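Long-range contact in pseudopilin EpsI (Vibrio vulnificus, PDB 2RET), which is a minor pseudopilin that probably serves the type II secretion system in exporting proteases and toxins from the periplasm: residues 51-56 and 64-69. The protein carries 2 engineered substitutions. Numbering follows the deposited sequence.
Sequences WKVAPV and KAFDVS
The central beta hairpin of the pseudopilin's globular domain pairs K52 and A54 with S69 and D67, strands 47-56 and 63-71 forming the middle of a four-stranded sheet packed against helix 8-30, the pilin-like layout. Two reciprocal bond pairs fix the register. K52 N donates to S69 O and S69 N to K52 O, the latter at an N-H...O angle of 167°; A54 N reaches D67 O at 2.8 Å, in the carbonyl plane, and D67 N donates to A54 O from 35° out of that carbonyl's plane. Between them, V53 faces V68 as a non-hydrogen-bonded pair, and the CA of V53 makes a CA-H...O contact with D67 O (3.2 Å).

V53, P55, F66 and V68 share the face toward the helix. V53 CG1 approaches CD2 of the F66 ring obliquely at 4.3 Å, while V68 CG2 sits at the ring edge, in plane. With CG between the backbone N and the carbonyl carbon (chi1 57°), F66 turns its ring away from strand 47-56, onto V28 and M29 of the helix.

On the other face, V56 packs CB to CB against A65 (3.7 Å), and its CG2, anti to the carbonyl carbon, slants across the D67 carboxylate, 3.6 Å from OD2. That oxygen is salt-bridged to R83 of strand 80-87. V56 N bonds A65 O (3.0 Å) from above the carbonyl plane, while a water donates to V56 O and accepts from A65 N; at the S69 end, another donates to K52 O and is hydrogen-bonded to S69 OG at 2.8 Å.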
ATOM      1  N   TRP A  51      11.928  25.706 -21.421  1.00 19.78           N
ATOM      2  CA  TRP A  51      11.097  25.271 -20.346  1.00 19.60           C
ATOM      3  C   TRP A  51      11.230  26.186 -19.140  1.00 19.25           C
ATOM      4  O   TRP A  51      12.212  26.874 -18.952  1.00 18.88           O
ATOM      5  CB  TRP A  51      11.356  23.796 -19.989  1.00 19.85           C
ATOM      6  CG  TRP A  51      12.759  23.497 -19.577  1.00 19.95           C
ATOM      7  CD1 TRP A  51      13.744  23.019 -20.376  1.00 20.22           C
ATOM      8  CD2 TRP A  51      13.344  23.668 -18.271  1.00 20.34           C
ATOM      9  NE1 TRP A  51      14.904  22.876 -19.667  1.00 20.38           N
ATOM     10  CE2 TRP A  51      14.696  23.266 -18.370  1.00 21.11           C
ATOM     11  CE3 TRP A  51      12.861  24.124 -17.029  1.00 20.86           C
ATOM     12  CZ2 TRP A  51      15.584  23.287 -17.269  1.00 19.87           C
ATOM     13  CZ3 TRP A  51      13.754  24.168 -15.930  1.00 19.26           C
ATOM     14  CH2 TRP A  51      15.097  23.747 -16.070  1.00 20.46           C
ATOM     15  N   LYS A  52      10.195  26.174 -18.327  1.00 19.55           N
ATOM     16  CA  LYS A  52      10.157  26.921 -17.094  1.00 20.71           C
ATOM     17  C   LYS A  52       9.419  26.070 -16.074  1.00 20.32           C
ATOM     18  O   LYS A  52       8.340  25.548 -16.361  1.00 20.18           O
ATOM     19  CB  LYS A  52       9.380  28.225 -17.284  1.00 21.74           C
ATOM     20  CG  LYS A  52      10.200  29.387 -17.659  1.00 25.14           C
ATOM     21  CD  LYS A  52       9.339  30.592 -18.038  1.00 28.70           C
ATOM     22  CE  LYS A  52      10.055  31.421 -19.125  1.00 31.58           C
ATOM     23  NZ  LYS A  52       9.188  32.515 -19.661  1.00 33.09           N
ATOM     24  N   VAL A  53      10.015  25.950 -14.891  1.00 20.60           N
ATOM     25  CA  VAL A  53       9.367  25.402 -13.696  1.00 20.27           C
ATOM     26  C   VAL A  53       8.987  26.556 -12.757  1.00 19.89           C
ATOM     27  O   VAL A  53       9.814  27.393 -12.438  1.00 20.60           O
ATOM     28  CB  VAL A  53      10.332  24.436 -12.994  1.00 20.31           C
ATOM     29  CG1 VAL A  53       9.735  23.885 -11.704  1.00 18.25           C
ATOM     30  CG2 VAL A  53      10.719  23.322 -13.975  1.00 20.61           C
ATOM     31  N   ALA A  54       7.723  26.591 -12.343  1.00 19.78           N
ATOM     32  CA  ALA A  54       7.173  27.609 -11.446  1.00 19.10           C
ATOM     33  C   ALA A  54       6.356  26.974 -10.300  1.00 18.88           C
ATOM     34  O   ALA A  54       5.297  26.411 -10.568  1.00 18.53           O
ATOM     35  CB  ALA A  54       6.255  28.552 -12.234  1.00 19.02           C
ATOM     36  N   PRO A  55       6.809  27.107  -9.031  1.00 19.01           N
ATOM     37  CA  PRO A  55       5.986  26.742  -7.861  1.00 19.21           C
ATOM     38  C   PRO A  55       4.660  27.473  -7.832  1.00 19.25           C
ATOM     39  O   PRO A  55       4.558  28.597  -8.290  1.00 19.03           O
ATOM     40  CB  PRO A  55       6.852  27.148  -6.664  1.00 19.11           C
ATOM     41  CG  PRO A  55       8.245  27.152  -7.204  1.00 19.54           C
ATOM     42  CD  PRO A  55       8.144  27.582  -8.615  1.00 19.14           C
ATOM     43  N   VAL A  56       3.650  26.783  -7.335  1.00 19.69           N
ATOM     44  CA  VAL A  56       2.289  27.256  -7.337  1.00 19.98           C
ATOM     45  C   VAL A  56       1.867  27.352  -5.902  1.00 20.75           C
ATOM     46  O   VAL A  56       1.973  26.359  -5.167  1.00 20.59           O
ATOM     47  CB  VAL A  56       1.343  26.258  -8.040  1.00 19.73           C
ATOM     48  CG1 VAL A  56      -0.089  26.690  -7.883  1.00 18.76           C
ATOM     49  CG2 VAL A  56       1.700  26.121  -9.508  1.00 18.71           C
ATOM     50  N   LYS A  64       2.505  20.326  -2.295  1.00 25.47           N
ATOM     51  CA  LYS A  64       3.125  21.406  -3.060  1.00 25.67           C
ATOM     52  C   LYS A  64       2.818  21.186  -4.540  1.00 25.19           C
ATOM     53  O   LYS A  64       2.601  20.055  -4.980  1.00 26.19           O
ATOM     54  CB  LYS A  64       4.642  21.455  -2.806  1.00 25.92           C
ATOM     55  CG  LYS A  64       4.986  21.608  -1.344  1.00 27.53           C
ATOM     56  CD  LYS A  64       6.473  21.808  -1.099  1.00 31.48           C
ATOM     57  CE  LYS A  64       7.274  20.513  -1.189  1.00 33.04           C
ATOM     58  NZ  LYS A  64       8.564  20.660  -0.466  1.00 33.96           N
ATOM     59  N   ALA A  65       2.739  22.273  -5.292  1.00 23.60           N
ATOM     60  CA  ALA A  65       2.412  22.201  -6.702  1.00 22.78           C
ATOM     61  C   ALA A  65       3.471  22.973  -7.483  1.00 21.63           C
ATOM     62  O   ALA A  65       4.081  23.886  -6.971  1.00 20.38           O
ATOM     63  CB  ALA A  65       1.020  22.771  -6.968  1.00 22.04           C
ATOM     64  N   PHE A  66       3.692  22.562  -8.718  1.00 21.76           N
ATOM     65  CA  PHE A  66       4.518  23.319  -9.640  1.00 21.91           C
ATOM     66  C   PHE A  66       3.936  23.149 -11.014  1.00 22.15           C
ATOM     67  O   PHE A  66       3.197  22.173 -11.305  1.00 20.67           O
ATOM     68  CB  PHE A  66       5.993  22.888  -9.614  1.00 22.17           C
ATOM     69  CG  PHE A  66       6.218  21.431  -9.915  1.00 23.75           C
ATOM     70  CD1 PHE A  66       6.038  20.465  -8.916  1.00 26.14           C
ATOM     71  CD2 PHE A  66       6.630  21.015 -11.182  1.00 24.26           C
ATOM     72  CE1 PHE A  66       6.239  19.123  -9.182  1.00 25.68           C
ATOM     73  CE2 PHE A  66       6.844  19.662 -11.463  1.00 25.40           C
ATOM     74  CZ  PHE A  66       6.644  18.718 -10.449  1.00 26.70           C
ATOM     75  N   ASP A  67       4.254  24.134 -11.842  1.00 22.57           N
ATOM     76  CA  ASP A  67       3.927  24.138 -13.262  1.00 23.17           C
ATOM     77  C   ASP A  67       5.213  24.004 -14.028  1.00 22.58           C
ATOM     78  O   ASP A  67       6.226  24.607 -13.674  1.00 23.59           O
ATOM     79  CB  ASP A  67       3.260  25.435 -13.669  1.00 23.63           C
ATOM     80  CG  ASP A  67       1.799  25.487 -13.291  1.00 26.35           C
ATOM     81  OD1 ASP A  67       1.133  24.420 -13.298  1.00 32.01           O
ATOM     82  OD2 ASP A  67       1.302  26.606 -13.032  1.00 28.58           O
ATOM     83  N   VAL A  68       5.165  23.167 -15.048  1.00 22.38           N
ATOM     84  CA  VAL A  68       6.193  23.054 -16.065  1.00 21.78           C
ATOM     85  C   VAL A  68       5.531  23.551 -17.366  1.00 22.24           C
ATOM     86  O   VAL A  68       4.497  23.019 -17.799  1.00 21.43           O
ATOM     87  CB  VAL A  68       6.672  21.606 -16.259  1.00 22.00           C
ATOM     88  CG1 VAL A  68       7.783  21.536 -17.357  1.00 22.45           C
ATOM     89  CG2 VAL A  68       7.188  20.997 -14.921  1.00 19.21           C
ATOM     90  N   SER A  69       6.107  24.599 -17.950  1.00 22.31           N
ATOM     91  CA  SER A  69       5.631  25.153 -19.212  1.00 22.64           C
ATOM     92  C   SER A  69       6.772  25.120 -20.221  1.00 21.26           C
ATOM     93  O   SER A  69       7.923  25.269 -19.846  1.00 21.92           O
ATOM     94  CB  SER A  69       5.091  26.569 -19.010  1.00 22.78           C
ATOM     95  OG  SER A  69       6.058  27.396 -18.429  1.00 27.90           O
TER
HETATM   96  O   HOH W   1       5.902  27.079 -15.614  1.00 28.27           O
HETATM   97  O   HOH W   2       3.865  24.700  -4.100  1.00 42.07           O